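PDB 7C8Z: salicylate 5-hydroxylase, large oxygenase component from Ralstonia sp., which uses iron and a Rieske-type [2Fe-2S] cluster to hydroxylate salicylate at carbon 5, giving gentisate, in a multicomponent, NADH-dependent monooxygenase system. Local coordinates for residues A[205-210]-A[264-269]; A[66-71]-A[197-202]. All blocks are in the same frame, centred on the assembly; numbering follows the deposited sequence.

Interaction 1: A[205-210]-A[264-269]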
loop_
_atom_site.group_PDB
_atom_site.type_symbol
_atom_site.label_atom_id
_atom_site.label_comp_id
_atom_site.label_asym_id
_atom_site.label_seq_id
_atom_site.Cartn_x
_atom_site.Cartn_y
_atom_site.Cartn_z
ATOM N N LEU A 205 5.525 20.438 -36.586
ATOM C CA LEU A 205 6.941 20.747 -36.413
ATOM C C LEU A 205 7.173 22.253 -36.378
ATOM O O LEU A 205 8.129 22.713 -35.738
ATOM C CB LEU A 205 7.790 20.089 -37.503
ATOM C CG LEU A 205 9.288 20.324 -37.272
ATOM C CD1 LEU A 205 9.925 19.132 -36.576
ATOM C CD2 LEU A 205 10.029 20.652 -38.563
ATOM N N HIS A 206 6.299 23.039 -37.021
ATOM C CA HIS A 206 6.429 24.484 -36.897
ATOM C C HIS A 206 6.293 24.929 -35.441
ATOM O O HIS A 206 7.081 25.747 -34.958
ATOM C CB HIS A 206 5.391 25.195 -37.749
ATOM C CG HIS A 206 5.204 26.631 -37.359
ATOM N ND1 HIS A 206 6.081 27.624 -37.742
ATOM C CD2 HIS A 206 4.265 27.237 -36.592
ATOM C CE1 HIS A 206 5.679 28.781 -37.245
ATOM N NE2 HIS A 206 4.580 28.575 -36.543
ATOM N N TYR A 207 5.317 24.385 -34.713
ATOM C CA TYR A 207 5.135 24.805 -33.326
ATOM C C TYR A 207 6.183 24.185 -32.406
ATOM O O TYR A 207 6.643 24.835 -31.451
ATOM C CB TYR A 207 3.712 24.474 -32.882
ATOM C CG TYR A 207 2.699 25.253 -33.689
ATOM C CD1 TYR A 207 2.482 26.602 -33.445
ATOM C CD2 TYR A 207 1.997 24.655 -34.726
ATOM C CE1 TYR A 207 1.575 27.324 -34.192
ATOM C CE2 TYR A 207 1.088 25.371 -35.480
ATOM C CZ TYR A 207 0.882 26.706 -35.208
ATOM O OH TYR A 207 -0.023 27.427 -35.955
ATOM N N PHE A 208 6.569 22.934 -32.680
ATOM C CA PHE A 208 7.700 22.323 -31.989
ATOM C C PHE A 208 8.917 23.235 -32.043
ATOM O O PHE A 208 9.500 23.579 -31.010
ATOM C CB PHE A 208 8.020 20.958 -32.606
ATOM C CG PHE A 208 9.153 20.227 -31.920
ATOM C CD1 PHE A 208 10.479 20.553 -32.180
ATOM C CD2 PHE A 208 8.889 19.206 -31.019
ATOM C CE1 PHE A 208 11.516 19.883 -31.547
ATOM C CE2 PHE A 208 9.921 18.530 -30.388
ATOM C CZ PHE A 208 11.236 18.870 -30.653
ATOM N N ASP A 209 9.324 23.623 -33.256
ATOM C CA ASP A 209 10.457 24.527 -33.416
ATOM C C ASP A 209 10.158 25.910 -32.856
ATOM O O ASP A 209 11.076 26.633 -32.464
ATOM C CB ASP A 209 10.841 24.614 -34.891
ATOM C CG ASP A 209 11.222 23.265 -35.472
ATOM O OD1 ASP A 209 11.608 22.364 -34.695
ATOM O OD2 ASP A 209 11.138 23.099 -36.705
ATOM N N ARG A 210 8.882 26.287 -32.804
ATOM C CA ARG A 210 8.507 27.568 -32.229
ATOM C C ARG A 210 8.889 27.636 -30.757
ATOM O O ARG A 210 9.396 28.665 -30.287
ATOM C CB ARG A 210 7.006 27.791 -32.410
ATOM C CG ARG A 210 6.485 28.976 -31.656
ATOM C CD ARG A 210 4.986 28.913 -31.496
ATOM N NE ARG A 210 4.491 30.108 -30.830
ATOM C CZ ARG A 210 4.120 30.149 -29.556
ATOM N NH1 ARG A 210 4.187 29.055 -28.814
ATOM N NH2 ARG A 210 3.682 31.283 -29.025
ATOM N N GLU A 264 -7.166 28.522 -32.882
ATOM C CA GLU A 264 -7.208 27.539 -33.954
ATOM C C GLU A 264 -6.476 26.291 -33.487
ATOM O O GLU A 264 -5.498 26.380 -32.745
ATOM C CB GLU A 264 -6.562 28.084 -35.237
ATOM C CG GLU A 264 -5.214 28.767 -35.015
ATOM C CD GLU A 264 -4.602 29.300 -36.298
ATOM O OE1 GLU A 264 -4.949 28.790 -37.385
ATOM O OE2 GLU A 264 -3.772 30.233 -36.222
ATOM N N LEU A 265 -6.958 25.130 -33.911
ATOM C CA LEU A 265 -6.365 23.864 -33.506
ATOM C C LEU A 265 -6.051 23.048 -34.753
ATOM O O LEU A 265 -6.894 22.920 -35.646
ATOM C CB LEU A 265 -7.272 23.111 -32.528
ATOM C CG LEU A 265 -8.727 22.910 -32.907
ATOM C CD1 LEU A 265 -8.886 21.514 -33.437
ATOM C CD2 LEU A 265 -9.634 23.143 -31.717
ATOM N N LYS A 266 -4.831 22.522 -34.818
ATOM C CA LYS A 266 -4.338 21.799 -35.981
ATOM C C LYS A 266 -3.850 20.409 -35.595
ATOM O O LYS A 266 -3.542 20.133 -34.433
ATOM C CB LYS A 266 -3.205 22.576 -36.662
ATOM C CG LYS A 266 -3.631 23.932 -37.200
ATOM C CD LYS A 266 -2.544 24.964 -36.977
ATOM C CE LYS A 266 -2.767 26.209 -37.808
ATOM N NZ LYS A 266 -1.513 26.587 -38.511
ATOM N N MET A 267 -3.790 19.531 -36.595
ATOM C CA MET A 267 -3.391 18.141 -36.422
ATOM C C MET A 267 -2.418 17.766 -37.529
ATOM O O MET A 267 -2.298 18.462 -38.540
ATOM C CB MET A 267 -4.591 17.185 -36.471
ATOM C CG MET A 267 -5.259 16.931 -35.146
ATOM S SD MET A 267 -6.764 15.937 -35.312
ATOM C CE MET A 267 -7.810 17.051 -36.243
ATOM N N ASP A 268 -1.719 16.653 -37.334
ATOM C CA ASP A 268 -0.876 16.116 -38.387
ATOM C C ASP A 268 -1.713 15.208 -39.286
ATOM O O ASP A 268 -2.917 15.036 -39.089
ATOM C CB ASP A 268 0.344 15.403 -37.799
ATOM C CG ASP A 268 0.023 14.020 -37.254
ATOM O OD1 ASP A 268 -1.032 13.857 -36.608
ATOM O OD2 ASP A 268 0.846 13.099 -37.456
ATOM N N ALA A 269 -1.057 14.599 -40.276
ATOM C CA ALA A 269 -1.783 13.852 -41.299
ATOM C C ALA A 269 -2.569 12.697 -40.694
ATOM O O ALA A 269 -3.698 12.419 -41.111
ATOM C CB ALA A 269 -0.815 13.346 -42.368
#
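The phenol oxygen OH of Y207 accepts a hydrogen bond from NZ of K266 at 3.1 Å, and this single bond is the one polar link between helix residues 205-210 and residues 264-269. The lysine also lends its aliphatic part to the contact: CE lies 3.5 Å from Y207 OH, and CD comes obliquely to the ring, 3.9 Å from CE2 of Y207. The two side chains meet at about a right angle, so the methylene chain passes across the phenol end instead of running along the ring. Bends at chi2 and at chi4 (-132°) bring the end of the K266 chain alongside the hydroxyl, which NZ meets at about 95° (CE-NZ…OH). Within the helix, CD2 of H206 covers one face of the Y207 ring, sitting over its centre 3.5 Å above the plane. Y207 also packs on V322 and T324 of strand 321-326, and K266 touches T203, one turn before Y207 on helix 196-211. The backbones stay far apart, with the CA atoms of Y207 and K266 10.3 Å from each other, and the 92 Å² buried comes almost wholly from these two residues. What results is a helix-on-sheet contact bridged by long side chains, joining helix 196-211 to strand 263-267, outermost within this chain in the antiparallel sheet of the catalytic domain of a Rieske oxygenase alpha subunit.

Interaction 2: A[66-71]-A[197-202]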
loop_
_atom_site.group_PDB
_atom_site.type_symbol
_atom_site.label_atom_id
_atom_site.label_comp_id
_atom_site.label_asym_id
_atom_site.label_seq_id
_atom_site.Cartn_x
_atom_site.Cartn_y
_atom_site.Cartn_z
ATOM N N ASN A 66 7.194 2.297 -34.280
ATOM C CA ASN A 66 6.657 3.282 -35.218
ATOM C C ASN A 66 6.420 4.646 -34.580
ATOM O O ASN A 66 5.671 5.463 -35.125
ATOM C CB ASN A 66 5.358 2.784 -35.865
ATOM C CG ASN A 66 5.580 1.593 -36.775
ATOM O OD1 ASN A 66 5.077 0.500 -36.516
ATOM N ND2 ASN A 66 6.338 1.799 -37.853
ATOM N N HIS A 67 7.049 4.929 -33.441
ATOM C CA HIS A 67 6.814 6.199 -32.773
ATOM C C HIS A 67 8.087 6.676 -32.100
ATOM O O HIS A 67 8.838 5.876 -31.539
ATOM C CB HIS A 67 5.696 6.088 -31.732
ATOM C CG HIS A 67 4.345 5.864 -32.327
ATOM N ND1 HIS A 67 3.844 4.605 -32.578
ATOM C CD2 HIS A 67 3.395 6.737 -32.736
ATOM C CE1 HIS A 67 2.641 4.713 -33.113
ATOM N NE2 HIS A 67 2.344 5.996 -33.217
ATOM N N TRP A 68 8.311 7.985 -32.154
ATOM C CA TRP A 68 9.327 8.629 -31.340
ATOM C C TRP A 68 8.695 8.988 -30.007
ATOM O O TRP A 68 7.623 9.600 -29.969
ATOM C CB TRP A 68 9.871 9.889 -32.012
ATOM C CG TRP A 68 10.600 9.656 -33.290
ATOM C CD1 TRP A 68 10.104 9.804 -34.548
ATOM C CD2 TRP A 68 11.969 9.261 -33.441
ATOM N NE1 TRP A 68 11.075 9.517 -35.476
ATOM C CE2 TRP A 68 12.230 9.182 -34.821
ATOM C CE3 TRP A 68 12.998 8.965 -32.542
ATOM C CZ2 TRP A 68 13.475 8.819 -35.325
ATOM C CZ3 TRP A 68 14.233 8.605 -33.043
ATOM C CH2 TRP A 68 14.462 8.534 -34.423
ATOM N N CYS A 69 9.355 8.614 -28.921
ATOM C CA CYS A 69 8.866 8.918 -27.589
ATOM C C CYS A 69 9.881 9.805 -26.886
ATOM O O CYS A 69 11.093 9.665 -27.087
ATOM C CB CYS A 69 8.618 7.645 -26.781
ATOM S SG CYS A 69 7.302 6.607 -27.461
ATOM N N TYR A 70 9.375 10.733 -26.086
ATOM C CA TYR A 70 10.210 11.740 -25.448
ATOM C C TYR A 70 11.115 11.098 -24.403
ATOM O O TYR A 70 10.686 10.235 -23.631
ATOM C CB TYR A 70 9.318 12.802 -24.803
ATOM C CG TYR A 70 10.031 13.869 -24.008
ATOM C CD1 TYR A 70 10.538 15.001 -24.630
ATOM C CD2 TYR A 70 10.169 13.762 -22.629
ATOM C CE1 TYR A 70 11.176 15.984 -23.906
ATOM C CE2 TYR A 70 10.812 14.740 -21.898
ATOM C CZ TYR A 70 11.310 15.852 -22.544
ATOM O OH TYR A 70 11.949 16.841 -21.836
ATOM N N VAL A 71 12.386 11.498 -24.402
ATOM C CA VAL A 71 13.314 11.060 -23.369
ATOM C C VAL A 71 13.995 12.212 -22.640
ATOM O O VAL A 71 14.554 11.985 -21.553
ATOM C CB VAL A 71 14.374 10.086 -23.928
ATOM C CG1 VAL A 71 13.711 8.829 -24.477
ATOM C CG2 VAL A 71 15.226 10.756 -24.984
ATOM N N GLU A 197 11.094 14.581 -38.233
ATOM C CA GLU A 197 10.390 15.658 -38.922
ATOM C C GLU A 197 9.144 15.136 -39.633
ATOM O O GLU A 197 8.063 15.726 -39.532
ATOM C CB GLU A 197 11.336 16.351 -39.902
ATOM C CG GLU A 197 12.532 17.029 -39.232
ATOM C CD GLU A 197 13.646 16.051 -38.866
ATOM O OE1 GLU A 197 13.653 14.929 -39.415
ATOM O OE2 GLU A 197 14.503 16.401 -38.020
ATOM N N GLU A 198 9.278 14.020 -40.356
ATOM C CA GLU A 198 8.112 13.420 -40.996
ATOM C C GLU A 198 7.167 12.806 -39.971
ATOM O O GLU A 198 5.963 12.697 -40.228
ATOM C CB GLU A 198 8.555 12.364 -42.008
ATOM C CG GLU A 198 9.259 12.936 -43.228
ATOM C CD GLU A 198 9.878 11.863 -44.096
ATOM O OE1 GLU A 198 10.955 12.116 -44.675
ATOM O OE2 GLU A 198 9.288 10.766 -44.197
ATOM N N PHE A 199 7.691 12.400 -38.813
ATOM C CA PHE A 199 6.827 11.918 -37.744
ATOM C C PHE A 199 5.905 13.026 -37.258
ATOM O O PHE A 199 4.718 12.792 -37.004
ATOM C CB PHE A 199 7.673 11.372 -36.591
ATOM C CG PHE A 199 6.869 10.766 -35.469
ATOM C CD1 PHE A 199 6.160 9.589 -35.659
ATOM C CD2 PHE A 199 6.840 11.361 -34.215
ATOM C CE1 PHE A 199 5.427 9.024 -34.625
ATOM C CE2 PHE A 199 6.111 10.799 -33.177
ATOM C CZ PHE A 199 5.404 9.630 -33.385
ATOM N N LEU A 200 6.432 14.246 -37.132
ATOM C CA LEU A 200 5.610 15.342 -36.632
ATOM C C LEU A 200 4.764 15.986 -37.720
ATOM O O LEU A 200 3.674 16.488 -37.427
ATOM C CB LEU A 200 6.487 16.411 -35.982
ATOM C CG LEU A 200 7.115 16.053 -34.640
ATOM C CD1 LEU A 200 7.777 17.277 -34.040
ATOM C CD2 LEU A 200 6.066 15.475 -33.701
ATOM N N GLY A 201 5.238 15.993 -38.964
ATOM C CA GLY A 201 4.570 16.713 -40.017
ATOM C C GLY A 201 4.937 18.183 -39.981
ATOM O O GLY A 201 5.400 18.711 -38.961
ATOM N N PRO A 202 4.709 18.882 -41.097
ATOM C CA PRO A 202 5.165 20.281 -41.190
ATOM C C PRO A 202 4.475 21.205 -40.202
ATOM O O PRO A 202 5.140 22.028 -39.555
ATOM C CB PRO A 202 4.840 20.659 -42.642
ATOM C CG PRO A 202 4.635 19.361 -43.356
ATOM C CD PRO A 202 4.093 18.410 -42.347
#
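F199 projects from helix residues 197-202 against the loop residues N66, H67 and W68, and the three rings of F199, H67 and W68 make an aromatic cluster. W68 presents the edge of its five-membered ring to the F199 face in an offset edge-to-face pair, with planes at 73° and centroids 5.1 Å apart; the closest approach is W68 CD1 to F199 CG, 3.5 Å. The backbone N of W68 lies over one face of the phenyl ring, displaced toward its rim and 3.6 Å from F199 CZ. At the ring edge, H67 CD2 meets F199 CZ at 3.6 Å, its imidazole plane turned nearly perpendicular (86°). N66 contributes its carbonyl O, 3.6 Å from F199 CE1. With chi1 at -176°, the phenyl of F199 extends away from its own backbone N and reaches residues 66-68. A second shell holds the partners: W68 NE1 bonds to the carbonyl O of E194, while H67 uses ND1 for the carbonyl O of A65 and NE2 for the hydroxyl of Y435. Farther out, W68 packs on strands 184-188 and 175-181, and Y435 belongs to helix 427-440, so the cluster lies where helix 196-211 meets the entry to strand 69-73, outermost in its sheet within this chain.

Both interactions draw on helix 196-211: interaction 2 uses its first turns and interaction 1 its later ones, their centres about 12 Å apart. They also touch directly, through L200 CD1 against F208 CD2 and L205 CD1 (3.8 Å each) and through D268 CB against L200 O (3.5 Å). R272 ties them further, its guanidinium bonding to the carbonyl O of F199 and forming a salt bridge with D268. The helix thereby meets strand 263-267 of the catalytic domain on one side, and on the other the loop 66-68 that leads into strand 69-73 of the Rieske domain. Neither contact includes a ligand of the [2Fe-2S] cluster or of the iron held by H243, H248 and D389.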